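Local atomic coordinates of capsid protein (Infectious hypodermal and hematopoietic necrosis virus, PDB entry 3N7X), a protein that forms the icosahedral capsid of a shrimp-infecting brevidensovirus, a parvovirus, from 60 copies of a beta-barrel subunit and binds calcium ions. Residues W242-A254 and S305-T317. Residues are numbered along the deposited sequence; the frame is centred on the assembly and turned at random.
Sequences WDKPSLGNLVYPA and SLGMLQYLHAPCT
The carbonyl oxygen of L309 is held by two donors. L247 N bonds to L309 O at 3.0 Å, from above the carbonyl plane. A water that accepts from S246 N donates to L309 O and to L312 O. P245 to G248 form a type I turn, and this turn lies against residues 309-312. A second water joins N249 O to Q310 O.

H313 is the centre of the contact. H313 NE2 accepts from V251 N at 2.9 Å, with the donor close to the ring plane. Its ND1 donates to Y311 O, again near that plane. The ring is thus gripped at both nitrogens, which fixes its rotation and implies that ND1 carries the proton. CG of H313 lies beside its backbone N (chi1 -75°), and the ring reaches in among the 242-254 residues. P245 covers one face of it in a CH-pi contact, with P245 CD 3.6 Å from the centroid of the H313 ring and almost on the normal. CD1 of L250 meets the ring edge, 3.7 Å from H313 CD2. The indole of W242 is nearly perpendicular to the imidazole, with planes at 86°. W242 NE1 bonds to V251 O at 3.1 Å, in the indole plane.

D243 and A314 form a single antiparallel bridge, a hydrogen-bonded pair. D243 N reaches A314 O at 2.7 Å, and A314 N returns a bond to D243 O.

The contact joins two loop-rich regions away from the calcium-binding residues Y55, Q176 and E191. Q310 turns its amide to a second subunit, where I325 and H327 of that subunit bond it. Within the chain, Y221 and W236 pack edge-to-face with W242. Strand 312-313 pairs in parallel with strand 220-221, through backbone bonds from H313 to W220 and G222.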
ATOM      1  N   TRP A 242      37.717 -60.523  65.805  1.00 23.09           N
ATOM      2  CA  TRP A 242      38.677 -61.419  65.173  1.00 23.22           C
ATOM      3  C   TRP A 242      40.043 -61.043  65.735  1.00 24.35           C
ATOM      4  O   TRP A 242      40.154 -60.048  66.453  1.00 24.49           O
ATOM      5  CB  TRP A 242      38.646 -61.276  63.648  1.00 22.07           C
ATOM      6  CG  TRP A 242      38.815 -59.881  63.120  1.00 21.52           C
ATOM      7  CD1 TRP A 242      39.940 -59.107  63.177  1.00 21.42           C
ATOM      8  CD2 TRP A 242      37.834 -59.109  62.412  1.00 21.45           C
ATOM      9  NE1 TRP A 242      39.722 -57.904  62.544  1.00 20.56           N
ATOM     10  CE2 TRP A 242      38.439 -57.878  62.066  1.00 20.39           C
ATOM     11  CE3 TRP A 242      36.501 -59.337  62.036  1.00 19.59           C
ATOM     12  CZ2 TRP A 242      37.758 -56.879  61.361  1.00 19.73           C
ATOM     13  CZ3 TRP A 242      35.823 -58.343  61.333  1.00 19.14           C
ATOM     14  CH2 TRP A 242      36.455 -57.128  61.004  1.00 19.78           C
ATOM     15  N   ASP A 243      41.075 -61.816  65.419  1.00 26.13           N
ATOM     16  CA  ASP A 243      42.406 -61.529  65.954  1.00 26.48           C
ATOM     17  C   ASP A 243      43.427 -61.036  64.947  1.00 25.61           C
ATOM     18  O   ASP A 243      43.329 -61.306  63.746  1.00 25.51           O
ATOM     19  CB  ASP A 243      42.958 -62.757  66.673  1.00 29.68           C
ATOM     20  CG  ASP A 243      42.054 -63.227  67.797  1.00 33.85           C
ATOM     21  OD1 ASP A 243      41.644 -62.384  68.630  1.00 36.33           O
ATOM     22  OD2 ASP A 243      41.753 -64.439  67.851  1.00 37.27           O
ATOM     23  N   LYS A 244      44.421 -60.323  65.468  1.00 23.69           N
ATOM     24  CA  LYS A 244      45.490 -59.738  64.669  1.00 22.65           C
ATOM     25  C   LYS A 244      46.395 -60.773  64.017  1.00 22.50           C
ATOM     26  O   LYS A 244      46.459 -61.924  64.446  1.00 22.23           O
ATOM     27  CB  LYS A 244      46.352 -58.825  65.546  1.00 20.74           C
ATOM     28  CG  LYS A 244      47.178 -59.579  66.591  1.00 18.98           C
ATOM     29  CD  LYS A 244      48.010 -58.639  67.469  1.00 19.47           C
ATOM     30  CE  LYS A 244      49.103 -57.903  66.690  1.00 19.30           C
ATOM     31  NZ  LYS A 244      50.154 -58.820  66.155  1.00 20.66           N
ATOM     32  N   PRO A 245      47.104 -60.369  62.952  1.00 22.97           N
ATOM     33  CA  PRO A 245      48.024 -61.266  62.245  1.00 23.30           C
ATOM     34  C   PRO A 245      49.202 -61.594  63.174  1.00 24.09           C
ATOM     35  O   PRO A 245      49.446 -60.868  64.144  1.00 22.51           O
ATOM     36  CB  PRO A 245      48.465 -60.429  61.042  1.00 22.97           C
ATOM     37  CG  PRO A 245      47.286 -59.516  60.802  1.00 22.15           C
ATOM     38  CD  PRO A 245      46.909 -59.112  62.202  1.00 21.55           C
ATOM     39  N   SER A 246      49.922 -62.676  62.879  1.00 25.63           N
ATOM     40  CA  SER A 246      51.083 -63.089  63.676  1.00 26.31           C
ATOM     41  C   SER A 246      52.094 -61.959  63.757  1.00 26.84           C
ATOM     42  O   SER A 246      52.553 -61.608  64.838  1.00 26.79           O
ATOM     43  CB  SER A 246      51.794 -64.285  63.043  1.00 27.25           C
ATOM     44  OG  SER A 246      50.903 -65.343  62.769  1.00 35.62           O
ATOM     45  N   LEU A 247      52.445 -61.404  62.599  1.00 27.25           N
ATOM     46  CA  LEU A 247      53.423 -60.326  62.530  1.00 29.87           C
ATOM     47  C   LEU A 247      52.848 -59.022  62.012  1.00 29.51           C
ATOM     48  O   LEU A 247      53.525 -58.300  61.283  1.00 31.78           O
ATOM     49  CB  LEU A 247      54.573 -60.721  61.612  1.00 32.17           C
ATOM     50  CG  LEU A 247      55.267 -62.053  61.854  1.00 36.81           C
ATOM     51  CD1 LEU A 247      56.383 -62.203  60.828  1.00 37.54           C
ATOM     52  CD2 LEU A 247      55.820 -62.111  63.273  1.00 37.38           C
ATOM     53  N   GLY A 248      51.616 -58.701  62.375  1.00 28.15           N
ATOM     54  CA  GLY A 248      51.056 -57.470  61.862  1.00 26.48           C
ATOM     55  C   GLY A 248      50.015 -56.799  62.720  1.00 25.55           C
ATOM     56  O   GLY A 248      49.431 -57.403  63.619  1.00 26.48           O
ATOM     57  N   ASN A 249      49.782 -55.530  62.412  1.00 23.70           N
ATOM     58  CA  ASN A 249      48.819 -54.716  63.126  1.00 23.12           C
ATOM     59  C   ASN A 249      47.397 -55.203  62.900  1.00 23.29           C
ATOM     60  O   ASN A 249      47.055 -55.701  61.826  1.00 23.29           O
ATOM     61  CB  ASN A 249      48.923 -53.271  62.648  1.00 23.26           C
ATOM     62  CG  ASN A 249      50.327 -52.727  62.750  1.00 23.62           C
ATOM     63  OD1 ASN A 249      50.767 -51.958  61.896  1.00 23.98           O
ATOM     64  ND2 ASN A 249      51.037 -53.115  63.803  1.00 21.45           N
ATOM     65  N   LEU A 250      46.567 -55.048  63.922  1.00 22.23           N
ATOM     66  CA  LEU A 250      45.172 -55.427  63.831  1.00 21.57           C
ATOM     67  C   LEU A 250      44.445 -54.345  63.030  1.00 21.96           C
ATOM     68  O   LEU A 250      44.686 -53.155  63.221  1.00 22.63           O
ATOM     69  CB  LEU A 250      44.563 -55.517  65.229  1.00 21.33           C
ATOM     70  CG  LEU A 250      43.042 -55.654  65.290  1.00 22.44           C
ATOM     71  CD1 LEU A 250      42.619 -57.008  64.724  1.00 20.01           C
ATOM     72  CD2 LEU A 250      42.581 -55.500  66.734  1.00 20.09           C
ATOM     73  N   VAL A 251      43.571 -54.762  62.123  1.00 21.43           N
ATOM     74  CA  VAL A 251      42.800 -53.823  61.322  1.00 20.90           C
ATOM     75  C   VAL A 251      41.333 -54.121  61.609  1.00 22.77           C
ATOM     76  O   VAL A 251      40.879 -55.252  61.445  1.00 23.09           O
ATOM     77  CB  VAL A 251      43.103 -53.992  59.820  1.00 19.49           C
ATOM     78  CG1 VAL A 251      42.241 -53.055  59.000  1.00 15.79           C
ATOM     79  CG2 VAL A 251      44.567 -53.701  59.563  1.00 18.02           C
ATOM     80  N   TYR A 252      40.598 -53.106  62.048  1.00 24.65           N
ATOM     81  CA  TYR A 252      39.192 -53.282  62.397  1.00 27.10           C
ATOM     82  C   TYR A 252      38.489 -51.933  62.519  1.00 27.72           C
ATOM     83  O   TYR A 252      39.137 -50.892  62.554  1.00 27.76           O
ATOM     84  CB  TYR A 252      39.094 -53.982  63.746  1.00 27.54           C
ATOM     85  CG  TYR A 252      39.592 -53.109  64.875  1.00 29.36           C
ATOM     86  CD1 TYR A 252      40.936 -52.735  64.953  1.00 30.89           C
ATOM     87  CD2 TYR A 252      38.718 -52.627  65.847  1.00 30.50           C
ATOM     88  CE1 TYR A 252      41.394 -51.899  65.973  1.00 31.81           C
ATOM     89  CE2 TYR A 252      39.163 -51.795  66.872  1.00 32.03           C
ATOM     90  CZ  TYR A 252      40.503 -51.431  66.930  1.00 33.59           C
ATOM     91  OH  TYR A 252      40.942 -50.592  67.935  1.00 35.94           O
ATOM     92  N   PRO A 253      37.148 -51.941  62.591  1.00 28.90           N
ATOM     93  CA  PRO A 253      36.375 -50.697  62.722  1.00 30.16           C
ATOM     94  C   PRO A 253      36.319 -50.267  64.197  1.00 31.37           C
ATOM     95  O   PRO A 253      35.428 -50.682  64.939  1.00 32.84           O
ATOM     96  CB  PRO A 253      35.011 -51.092  62.173  1.00 29.79           C
ATOM     97  CG  PRO A 253      34.892 -52.527  62.614  1.00 28.34           C
ATOM     98  CD  PRO A 253      36.264 -53.091  62.321  1.00 27.42           C
ATOM     99  N   ALA A 254      37.274 -49.438  64.614  1.00 32.95           N
ATOM    100  CA  ALA A 254      37.370 -48.974  66.005  1.00 35.01           C
ATOM    101  C   ALA A 254      36.571 -47.709  66.268  1.00 35.74           C
ATOM    102  O   ALA A 254      36.138 -47.434  67.387  1.00 35.34           O
ATOM    103  CB  ALA A 254      38.828 -48.715  66.353  1.00 34.03           C
ATOM    104  N   SER A 305      55.553 -67.944  50.133  1.00 28.42           N
ATOM    105  CA  SER A 305      56.047 -66.691  50.683  1.00 27.29           C
ATOM    106  C   SER A 305      55.835 -66.650  52.198  1.00 25.99           C
ATOM    107  O   SER A 305      55.411 -67.637  52.796  1.00 25.64           O
ATOM    108  CB  SER A 305      55.331 -65.528  50.006  1.00 28.66           C
ATOM    109  OG  SER A 305      53.934 -65.757  49.969  1.00 31.64           O
ATOM    110  N   LEU A 306      56.139 -65.515  52.817  1.00 24.64           N
ATOM    111  CA  LEU A 306      55.963 -65.360  54.257  1.00 23.65           C
ATOM    112  C   LEU A 306      55.280 -64.043  54.577  1.00 23.54           C
ATOM    113  O   LEU A 306      54.774 -63.841  55.681  1.00 23.03           O
ATOM    114  CB  LEU A 306      57.314 -65.393  54.961  1.00 23.09           C
ATOM    115  CG  LEU A 306      58.056 -66.726  54.922  1.00 24.01           C
ATOM    116  CD1 LEU A 306      59.448 -66.531  55.500  1.00 21.76           C
ATOM    117  CD2 LEU A 306      57.278 -67.784  55.705  1.00 20.56           C
ATOM    118  N   GLY A 307      55.274 -63.153  53.591  1.00 23.14           N
ATOM    119  CA  GLY A 307      54.679 -61.847  53.766  1.00 23.55           C
ATOM    120  C   GLY A 307      53.265 -61.829  54.303  1.00 23.90           C
ATOM    121  O   GLY A 307      52.908 -60.932  55.067  1.00 24.59           O
ATOM    122  N   MET A 308      52.457 -62.813  53.923  1.00 23.88           N
ATOM    123  CA  MET A 308      51.073 -62.841  54.378  1.00 24.33           C
ATOM    124  C   MET A 308      50.949 -62.850  55.901  1.00 23.37           C
ATOM    125  O   MET A 308      49.901 -62.502  56.444  1.00 25.03           O
ATOM    126  CB  MET A 308      50.322 -64.038  53.770  1.00 26.15           C
ATOM    127  CG  MET A 308      50.639 -65.397  54.374  1.00 30.05           C
ATOM    128  SD  MET A 308      52.269 -66.044  53.950  1.00 35.98           S
ATOM    129  CE  MET A 308      52.007 -66.520  52.258  1.00 33.79           C
ATOM    130  N   LEU A 309      52.016 -63.230  56.594  1.00 21.31           N
ATOM    131  CA  LEU A 309      51.982 -63.256  58.051  1.00 21.64           C
ATOM    132  C   LEU A 309      51.746 -61.869  58.640  1.00 22.27           C
ATOM    133  O   LEU A 309      51.327 -61.737  59.792  1.00 22.75           O
ATOM    134  CB  LEU A 309      53.292 -63.816  58.610  1.00 21.03           C
ATOM    135  CG  LEU A 309      53.568 -65.298  58.350  1.00 21.89           C
ATOM    136  CD1 LEU A 309      54.901 -65.685  58.967  1.00 17.36           C
ATOM    137  CD2 LEU A 309      52.447 -66.143  58.934  1.00 18.80           C
ATOM    138  N   GLN A 310      52.016 -60.838  57.847  1.00 21.27           N
ATOM    139  CA  GLN A 310      51.850 -59.463  58.298  1.00 20.73           C
ATOM    140  C   GLN A 310      50.427 -58.937  58.190  1.00 20.20           C
ATOM    141  O   GLN A 310      50.077 -57.965  58.860  1.00 18.97           O
ATOM    142  CB  GLN A 310      52.765 -58.525  57.509  1.00 21.30           C
ATOM    143  CG  GLN A 310      54.238 -58.653  57.810  1.00 21.82           C
ATOM    144  CD  GLN A 310      55.051 -57.609  57.076  1.00 22.04           C
ATOM    145  OE1 GLN A 310      54.811 -56.412  57.220  1.00 25.01           O
ATOM    146  NE2 GLN A 310      56.015 -58.054  56.284  1.00 20.67           N
ATOM    147  N   TYR A 311      49.604 -59.560  57.352  1.00 19.42           N
ATOM    148  CA  TYR A 311      48.239 -59.071  57.194  1.00 20.17           C
ATOM    149  C   TYR A 311      47.119 -60.098  57.317  1.00 19.54           C
ATOM    150  O   TYR A 311      45.951 -59.723  57.384  1.00 20.87           O
ATOM    151  CB  TYR A 311      48.111 -58.312  55.864  1.00 19.29           C
ATOM    152  CG  TYR A 311      48.433 -59.144  54.647  1.00 20.30           C
ATOM    153  CD1 TYR A 311      47.501 -60.037  54.120  1.00 19.92           C
ATOM    154  CD2 TYR A 311      49.684 -59.058  54.034  1.00 19.82           C
ATOM    155  CE1 TYR A 311      47.804 -60.827  53.010  1.00 19.76           C
ATOM    156  CE2 TYR A 311      50.001 -59.843  52.926  1.00 20.60           C
ATOM    157  CZ  TYR A 311      49.056 -60.726  52.418  1.00 20.55           C
ATOM    158  OH  TYR A 311      49.363 -61.504  51.321  1.00 18.81           O
ATOM    159  N   LEU A 312      47.447 -61.384  57.339  1.00 19.03           N
ATOM    160  CA  LEU A 312      46.394 -62.385  57.488  1.00 20.21           C
ATOM    161  C   LEU A 312      45.881 -62.387  58.920  1.00 20.30           C
ATOM    162  O   LEU A 312      46.618 -62.688  59.857  1.00 19.72           O
ATOM    163  CB  LEU A 312      46.892 -63.790  57.143  1.00 20.50           C
ATOM    164  CG  LEU A 312      47.037 -64.142  55.663  1.00 23.86           C
ATOM    165  CD1 LEU A 312      47.259 -65.645  55.535  1.00 23.86           C
ATOM    166  CD2 LEU A 312      45.782 -63.737  54.900  1.00 22.71           C
ATOM    167  N   HIS A 313      44.616 -62.034  59.088  1.00 20.52           N
ATOM    168  CA  HIS A 313      44.017 -62.017  60.411  1.00 20.91           C
ATOM    169  C   HIS A 313      43.486 -63.403  60.748  1.00 20.98           C
ATOM    170  O   HIS A 313      43.351 -64.261  59.876  1.00 21.17           O
ATOM    171  CB  HIS A 313      42.876 -60.999  60.462  1.00 20.86           C
ATOM    172  CG  HIS A 313      43.338 -59.578  60.528  1.00 21.80           C
ATOM    173  ND1 HIS A 313      44.151 -59.012  59.569  1.00 20.96           N
ATOM    174  CD2 HIS A 313      43.102 -58.607  61.443  1.00 21.33           C
ATOM    175  CE1 HIS A 313      44.395 -57.755  59.890  1.00 22.93           C
ATOM    176  NE2 HIS A 313      43.770 -57.483  61.023  1.00 22.31           N
ATOM    177  N   ALA A 314      43.197 -63.624  62.023  1.00 21.29           N
ATOM    178  CA  ALA A 314      42.659 -64.904  62.458  1.00 20.60           C
ATOM    179  C   ALA A 314      41.184 -64.688  62.767  1.00 20.42           C
ATOM    180  O   ALA A 314      40.817 -63.784  63.523  1.00 19.67           O
ATOM    181  CB  ALA A 314      43.392 -65.394  63.697  1.00 17.51           C
ATOM    182  N   PRO A 315      40.316 -65.507  62.169  1.00 20.82           N
ATOM    183  CA  PRO A 315      38.879 -65.373  62.404  1.00 21.11           C
ATOM    184  C   PRO A 315      38.481 -65.749  63.822  1.00 22.02           C
ATOM    185  O   PRO A 315      39.200 -66.466  64.520  1.00 22.86           O
ATOM    186  CB  PRO A 315      38.276 -66.323  61.375  1.00 21.91           C
ATOM    187  CG  PRO A 315      39.309 -67.412  61.291  1.00 20.68           C
ATOM    188  CD  PRO A 315      40.598 -66.612  61.235  1.00 20.67           C
ATOM    189  N   CYS A 316      37.327 -65.254  64.240  1.00 22.45           N
ATOM    190  CA  CYS A 316      36.802 -65.554  65.558  1.00 22.28           C
ATOM    191  C   CYS A 316      36.261 -66.985  65.516  1.00 22.77           C
ATOM    192  O   CYS A 316      35.740 -67.428  64.487  1.00 23.02           O
ATOM    193  CB  CYS A 316      35.668 -64.580  65.885  1.00 22.54           C
ATOM    194  SG  CYS A 316      35.007 -64.701  67.562  1.00 23.59           S
ATOM    195  N   THR A 317      36.396 -67.709  66.622  1.00 22.64           N
ATOM    196  CA  THR A 317      35.885 -69.077  66.699  1.00 23.25           C
ATOM    197  C   THR A 317      35.115 -69.292  67.999  1.00 23.86           C
ATOM    198  O   THR A 317      35.302 -68.559  68.977  1.00 23.70           O
ATOM    199  CB  THR A 317      37.024 -70.127  66.623  1.00 22.74           C
ATOM    200  OG1 THR A 317      37.937 -69.925  67.707  1.00 24.37           O
ATOM    201  CG2 THR A 317      37.773 -70.012  65.304  1.00 19.93           C
TER
HETATM  202  O   HOH W   1      49.149 -63.758  60.355  1.00 31.26           O
HETATM  203  O   HOH W   2      48.110 -56.134  59.330  1.00 18.74           O